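Local coordinates for protein chitinase (Paenibacillus sp. FPU-7, PDB 5GZT) that probably hydrolyses chitin and chitodextrins at random internal N-acetyl-beta-D-glucosaminide (1->4)-beta-linkages, as an endochitinase built with two glycosyl hydrolase family 18 modules, at residues F533-Q539 with S558-Y564; Y571-N575 with A708-R712. One frame throughout, in Å; residues are numbered along the deposited sequence.

Contact 1 (F533-Q539 with S558-Y564)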
loop_
_atom_site.group_PDB
_atom_site.type_symbol
_atom_site.label_atom_id
_atom_site.label_comp_id
_atom_site.label_asym_id
_atom_site.label_seq_id
_atom_site.Cartn_x
_atom_site.Cartn_y
_atom_site.Cartn_z
ATOM N N PHE B 533 -5.808 7.863 9.484
ATOM C CA PHE B 533 -4.859 8.753 10.102
ATOM C C PHE B 533 -5.589 9.917 10.689
ATOM O O PHE B 533 -5.032 11.070 10.832
ATOM C CB PHE B 533 -3.767 9.205 9.132
ATOM C CG PHE B 533 -2.799 8.110 8.677
ATOM C CD1 PHE B 533 -2.931 6.780 8.980
ATOM C CD2 PHE B 533 -1.687 8.493 7.901
ATOM C CE1 PHE B 533 -2.027 5.844 8.557
ATOM C CE2 PHE B 533 -0.778 7.554 7.455
ATOM C CZ PHE B 533 -0.978 6.225 7.736
ATOM N N TYR B 534 -6.825 9.629 11.128
ATOM C CA TYR B 534 -7.667 10.606 11.764
ATOM C C TYR B 534 -8.589 9.915 12.760
ATOM O O TYR B 534 -8.663 8.653 12.806
ATOM C CB TYR B 534 -8.429 11.430 10.700
ATOM C CG TYR B 534 -9.484 10.583 10.016
ATOM C CD1 TYR B 534 -9.163 9.760 8.967
ATOM C CD2 TYR B 534 -10.775 10.523 10.518
ATOM C CE1 TYR B 534 -10.129 8.875 8.412
ATOM C CE2 TYR B 534 -11.740 9.683 9.945
ATOM C CZ TYR B 534 -11.393 8.855 8.892
ATOM O OH TYR B 534 -12.341 8.010 8.383
ATOM N N SER B 535 -9.181 10.702 13.640
ATOM C CA SER B 535 -10.042 10.223 14.664
ATOM C C SER B 535 -11.513 10.603 14.392
ATOM O O SER B 535 -11.778 11.561 13.633
ATOM C CB SER B 535 -9.674 10.878 15.972
ATOM O OG SER B 535 -9.749 12.287 15.880
ATOM N N ARG B 536 -12.410 9.926 15.084
ATOM C CA ARG B 536 -13.830 10.318 15.208
ATOM C C ARG B 536 -14.014 10.732 16.635
ATOM O O ARG B 536 -13.468 10.055 17.552
ATOM C CB ARG B 536 -14.793 9.173 14.852
ATOM C CG ARG B 536 -14.815 8.914 13.373
ATOM C CD ARG B 536 -15.818 9.929 12.719
ATOM N NE ARG B 536 -15.686 9.945 11.270
ATOM C CZ ARG B 536 -16.180 10.903 10.504
ATOM N NH1 ARG B 536 -16.951 11.841 11.006
ATOM N NH2 ARG B 536 -15.917 10.888 9.247
ATOM N N VAL B 537 -14.763 11.835 16.825
ATOM C CA VAL B 537 -14.900 12.551 18.050
ATOM C C VAL B 537 -16.355 12.557 18.470
ATOM O O VAL B 537 -17.232 12.699 17.587
ATOM C CB VAL B 537 -14.420 14.017 17.854
ATOM C CG1 VAL B 537 -14.497 14.793 19.114
ATOM C CG2 VAL B 537 -12.961 14.067 17.410
ATOM N N TRP B 538 -16.610 12.404 19.778
ATOM C CA TRP B 538 -17.898 12.675 20.384
ATOM C C TRP B 538 -17.720 13.693 21.493
ATOM O O TRP B 538 -16.797 13.561 22.312
ATOM C CB TRP B 538 -18.494 11.456 21.045
ATOM C CG TRP B 538 -19.049 10.376 20.209
ATOM C CD1 TRP B 538 -20.394 9.972 20.164
ATOM C CD2 TRP B 538 -18.329 9.400 19.451
ATOM N NE1 TRP B 538 -20.508 8.858 19.396
ATOM C CE2 TRP B 538 -19.266 8.465 18.973
ATOM C CE3 TRP B 538 -16.961 9.167 19.211
ATOM C CZ2 TRP B 538 -18.890 7.344 18.203
ATOM C CZ3 TRP B 538 -16.581 8.096 18.421
ATOM C CH2 TRP B 538 -17.551 7.171 17.951
ATOM N N GLN B 539 -18.584 14.728 21.515
ATOM C CA GLN B 539 -18.628 15.694 22.620
ATOM C C GLN B 539 -19.770 15.409 23.538
ATOM O O GLN B 539 -20.653 14.583 23.232
ATOM C CB GLN B 539 -18.712 17.128 22.041
ATOM C CG GLN B 539 -17.416 17.541 21.374
ATOM C CD GLN B 539 -17.394 18.994 20.927
ATOM O OE1 GLN B 539 -18.446 19.616 20.672
ATOM N NE2 GLN B 539 -16.188 19.513 20.753
ATOM N N SER B 558 -19.307 20.052 17.269
ATOM C CA SER B 558 -18.219 19.046 17.277
ATOM C C SER B 558 -17.352 19.224 16.086
ATOM O O SER B 558 -17.865 19.384 15.017
ATOM C CB SER B 558 -18.751 17.573 17.361
ATOM O OG SER B 558 -17.684 16.600 17.224
ATOM N N PRO B 559 -16.032 19.035 16.215
ATOM C CA PRO B 559 -15.265 19.005 14.956
ATOM C C PRO B 559 -15.551 17.810 14.097
ATOM O O PRO B 559 -15.189 17.772 12.885
ATOM C CB PRO B 559 -13.801 18.941 15.450
ATOM C CG PRO B 559 -13.859 18.358 16.848
ATOM C CD PRO B 559 -15.156 18.932 17.399
ATOM N N GLY B 560 -16.121 16.776 14.712
ATOM C CA GLY B 560 -16.333 15.491 13.985
ATOM C C GLY B 560 -15.121 14.556 13.931
ATOM O O GLY B 560 -15.219 13.353 14.362
ATOM N N THR B 561 -14.051 15.061 13.294
ATOM C CA THR B 561 -12.787 14.374 13.074
ATOM C C THR B 561 -11.651 15.304 13.485
ATOM O O THR B 561 -11.763 16.491 13.366
ATOM C CB THR B 561 -12.519 13.900 11.642
ATOM O OG1 THR B 561 -12.488 15.019 10.781
ATOM C CG2 THR B 561 -13.574 12.878 11.114
ATOM N N ILE B 562 -10.589 14.732 14.037
ATOM C CA ILE B 562 -9.335 15.440 14.293
ATOM C C ILE B 562 -8.204 14.607 13.711
ATOM O O ILE B 562 -8.085 13.442 14.017
ATOM C CB ILE B 562 -9.132 15.625 15.813
ATOM C CG1 ILE B 562 -10.240 16.429 16.414
ATOM C CG2 ILE B 562 -7.806 16.342 16.087
ATOM C CD1 ILE B 562 -10.295 16.461 17.935
ATOM N N VAL B 563 -7.351 15.174 12.865
ATOM C CA VAL B 563 -6.343 14.444 12.141
ATOM C C VAL B 563 -5.231 14.024 13.126
ATOM O O VAL B 563 -5.047 14.636 14.213
ATOM C CB VAL B 563 -5.804 15.233 10.939
ATOM C CG1 VAL B 563 -6.968 15.736 10.031
ATOM C CG2 VAL B 563 -4.942 16.421 11.392
ATOM N N TYR B 564 -4.600 12.886 12.852
ATOM C CA TYR B 564 -3.611 12.323 13.802
ATOM C C TYR B 564 -2.495 13.334 14.188
ATOM O O TYR B 564 -2.073 13.350 15.307
ATOM C CB TYR B 564 -2.955 11.118 13.175
ATOM C CG TYR B 564 -2.047 10.305 14.077
ATOM C CD1 TYR B 564 -2.551 9.626 15.200
ATOM C CD2 TYR B 564 -0.663 10.290 13.865
ATOM C CE1 TYR B 564 -1.693 8.901 16.033
ATOM C CE2 TYR B 564 0.178 9.540 14.664
ATOM C CZ TYR B 564 -0.316 8.824 15.749
ATOM O OH TYR B 564 0.508 8.065 16.554
HETATM O O HOH W 1 -18.448 13.066 13.090
HETATM O O HOH W 2 -19.220 14.491 17.102
HETATM O O HOH W 3 -17.791 11.705 14.929
#

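Contact 2 (Y571-N575 with A708-R712)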
loop_
_atom_site.group_PDB
_atom_site.type_symbol
_atom_site.label_atom_id
_atom_site.label_comp_id
_atom_site.label_asym_id
_atom_site.label_seq_id
_atom_site.Cartn_x
_atom_site.Cartn_y
_atom_site.Cartn_z
ATOM N N TYR B 571 -3.202 16.576 21.854
ATOM C CA TYR B 571 -4.203 15.765 22.604
ATOM C C TYR B 571 -3.662 14.499 23.300
ATOM O O TYR B 571 -4.079 14.173 24.413
ATOM C CB TYR B 571 -5.311 15.338 21.682
ATOM C CG TYR B 571 -6.281 16.396 21.239
ATOM C CD1 TYR B 571 -5.941 17.271 20.222
ATOM C CD2 TYR B 571 -7.550 16.460 21.760
ATOM C CE1 TYR B 571 -6.835 18.246 19.800
ATOM C CE2 TYR B 571 -8.492 17.440 21.341
ATOM C CZ TYR B 571 -8.122 18.298 20.321
ATOM O OH TYR B 571 -9.017 19.245 19.838
ATOM N N ILE B 572 -2.842 13.717 22.614
ATOM C CA ILE B 572 -2.565 12.353 23.172
ATOM C C ILE B 572 -1.669 12.523 24.426
ATOM O O ILE B 572 -0.503 12.940 24.332
ATOM C CB ILE B 572 -1.881 11.404 22.181
ATOM C CG1 ILE B 572 -2.696 11.196 20.933
ATOM C CG2 ILE B 572 -1.637 10.037 22.872
ATOM C CD1 ILE B 572 -1.941 10.545 19.748
ATOM N N ASN B 573 -2.261 12.258 25.571
ATOM C CA ASN B 573 -1.675 12.454 26.874
ATOM C C ASN B 573 -1.308 13.926 27.102
ATOM O O ASN B 573 -0.338 14.211 27.799
ATOM C CB ASN B 573 -0.499 11.478 27.120
ATOM C CG ASN B 573 -0.080 11.401 28.574
ATOM O OD1 ASN B 573 -0.900 11.503 29.482
ATOM N ND2 ASN B 573 1.237 11.222 28.819
ATOM N N LYS B 574 -2.080 14.834 26.510
ATOM C CA LYS B 574 -1.887 16.301 26.649
ATOM C C LYS B 574 -3.228 16.984 26.963
ATOM O O LYS B 574 -4.316 16.467 26.628
ATOM C CB LYS B 574 -1.346 16.916 25.360
ATOM C CG LYS B 574 0.051 16.438 25.040
ATOM C CD LYS B 574 0.522 16.836 23.695
ATOM C CE LYS B 574 1.972 16.463 23.565
ATOM N NZ LYS B 574 2.503 16.793 22.258
ATOM N N ASN B 575 -3.159 18.132 27.623
ATOM C CA ASN B 575 -4.301 18.986 27.825
ATOM C C ASN B 575 -5.494 18.301 28.477
ATOM O O ASN B 575 -6.663 18.510 28.030
ATOM C CB ASN B 575 -4.715 19.653 26.455
ATOM C CG ASN B 575 -5.722 20.800 26.649
ATOM O OD1 ASN B 575 -5.669 21.448 27.688
ATOM N ND2 ASN B 575 -6.684 20.989 25.706
ATOM N N ALA B 708 5.957 9.305 30.667
ATOM C CA ALA B 708 6.191 10.771 30.723
ATOM C C ALA B 708 4.936 11.592 30.438
ATOM O O ALA B 708 4.325 11.390 29.438
ATOM C CB ALA B 708 7.228 11.118 29.675
ATOM N N ALA B 709 4.580 12.512 31.303
ATOM C CA ALA B 709 3.525 13.480 31.034
ATOM C C ALA B 709 3.789 14.254 29.764
ATOM O O ALA B 709 4.934 14.558 29.429
ATOM C CB ALA B 709 3.419 14.466 32.265
ATOM N N ASP B 710 2.734 14.624 29.050
ATOM C CA ASP B 710 2.823 15.398 27.821
ATOM C C ASP B 710 3.571 14.738 26.684
ATOM O O ASP B 710 4.018 15.415 25.769
ATOM C CB ASP B 710 3.373 16.802 28.063
ATOM C CG ASP B 710 2.425 17.615 28.903
ATOM O OD1 ASP B 710 1.186 17.462 28.792
ATOM O OD2 ASP B 710 2.891 18.404 29.699
ATOM N N HIS B 711 3.724 13.433 26.750
ATOM C CA HIS B 711 4.203 12.645 25.636
ATOM C C HIS B 711 3.234 11.477 25.409
ATOM O O HIS B 711 2.716 10.877 26.356
ATOM C CB HIS B 711 5.581 12.093 25.951
ATOM C CG HIS B 711 6.639 13.119 25.900
ATOM N ND1 HIS B 711 7.017 13.880 26.982
ATOM C CD2 HIS B 711 7.353 13.558 24.864
ATOM C CE1 HIS B 711 7.917 14.767 26.617
ATOM N NE2 HIS B 711 8.190 14.536 25.344
ATOM N N ARG B 712 3.110 11.088 24.155
ATOM C CA ARG B 712 2.220 10.009 23.817
ATOM C C ARG B 712 2.803 8.643 24.126
ATOM O O ARG B 712 2.033 7.674 24.353
ATOM C CB ARG B 712 1.847 10.045 22.327
ATOM C CG ARG B 712 2.984 9.879 21.326
ATOM C CD ARG B 712 2.568 10.410 19.962
ATOM N NE ARG B 712 3.506 10.138 18.910
ATOM C CZ ARG B 712 4.703 10.802 18.785
ATOM N NH1 ARG B 712 5.049 11.719 19.633
ATOM N NH2 ARG B 712 5.562 10.559 17.802
HETATM O O HOH W 4 0.242 13.958 30.591
HETATM O O HOH W 5 -0.673 19.326 28.412
#

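Contact 1 (F533-Q539 with S558-Y564)
The methyl of Thr561 rides on the flat guanidinium of Arg536: CG2 sits above the centre of one face, 3.3 Å from CZ. The two residues belong to antiparallel strands, 534-538 and the short, weakly bonded 561-563, an outermost strand of a five-stranded sheet. This sheet follows the barrel strand 527-532, the place where many family 18 chitinases carry an alpha+beta insertion domain. The bend at chi2 (-84°) lays the Arg536 chain beside Thr561, pointing the same way, and presents the guanidinium face to the methyl; a water bonds NH1 at the edge, in plane. NE of the arginine forms a salt bridge with Asp485, whose OD1 also bonds to Tyr534 OH; that carboxylate therefore ties two side chains of strand 534-538 to the barrel. The Tyr534 ring lies obliquely against the same Thr561 methyl.

Ser535, whose side chain shares a sheet face with that of Ile562, grips Ile562 O twice. Its backbone N reaches that oxygen at 3.0 Å, and OG, folded back over its own backbone by a chi1 of 58°, meets it at 2.8 Å, in the carbonyl plane on a lone pair. The return bond from Ile562 N to Ser535 O is weak. Further along, Val537 N donates to Gly560 O at 2.9 Å from above the carbonyl plane, and Val537 CG2 packs on Ile562 CD1.

At the other end Tyr564 N, the first of helix 564-570, donates to Phe533 O. Before the strand, Ser558 makes an ST turn, its OG accepting from Gly560 N at 3.0 Å. A water joins that OG to Val537 O, 2.6 Å from the hydroxyl oxygen.

Contact 2 (Y571-N575 with A708-R712)
Asn573 and Asp710 meet through their backbones, each in the third position of a type II beta turn, Tyr571 to Lys574 and Ala708 to His711, and each with a positive phi. The first turn belongs to the catalytic family 18 module and the second to the immunoglobulin-like domain, so the contact is a loop-to-loop join between domains.

Asn573 makes the stronger of the two direct hydrogen bonds. With CG anti to the backbone N (chi1 -166°), its amide extends toward the second turn, and ND2 donates to His711 O at 2.9 Å along a nearly straight line of 166°. The acceptor lies in the plane of the amide. Asn573 O is met by Asp710 N at 3.3 Å, a weak and bent bond. A water reinforces it, donating to Asn573 O and accepting from Asp710 N.

The Asp710 side chain starts away from the first turn, but its carboxylate swings nearer, and a water 2.7 Å from OD1 links it to Asn575 N. Lys574 runs extended past this loop, its CE 3.2 Å from Asp710 O. The ammonium bonds to the carbonyls of Val568 and Asn569 near the end of helix 564-570, and NZ stays 6.7 Å from Asp710 OD1.

Arg712 adds the apolar touch: its CB rests against Ile572 CG2 at 3.5 Å. One nearly straight hydrogen bond from the Asn573 amide, a weak backbone bond, two waters and this small aliphatic patch thus join the turns, while the charged ends of Lys574 and Arg712 find partners outside them, the arginine in a salt bridge with Glu633.

The centres of contact 1 and contact 2 lie about 17 Å apart, and helix 564-570 joins them: it begins where contact 1 ends and runs out into the turn of contact 2. Their side chains also touch, Ile562 CD1 approaching Tyr571 OH at 3.6 Å and Tyr564 CE1 approaching Ile572 CD1 at 4.1 Å. Glu633 also links them, its OE2 bonded to Tyr564 OH and to Arg712 NE. Contact 1 reaches inward to Asp485, beyond barrel strand 478-481, the end where family 18 active sites lie; contact 2 joins that module to the immunoglobulin-like domain.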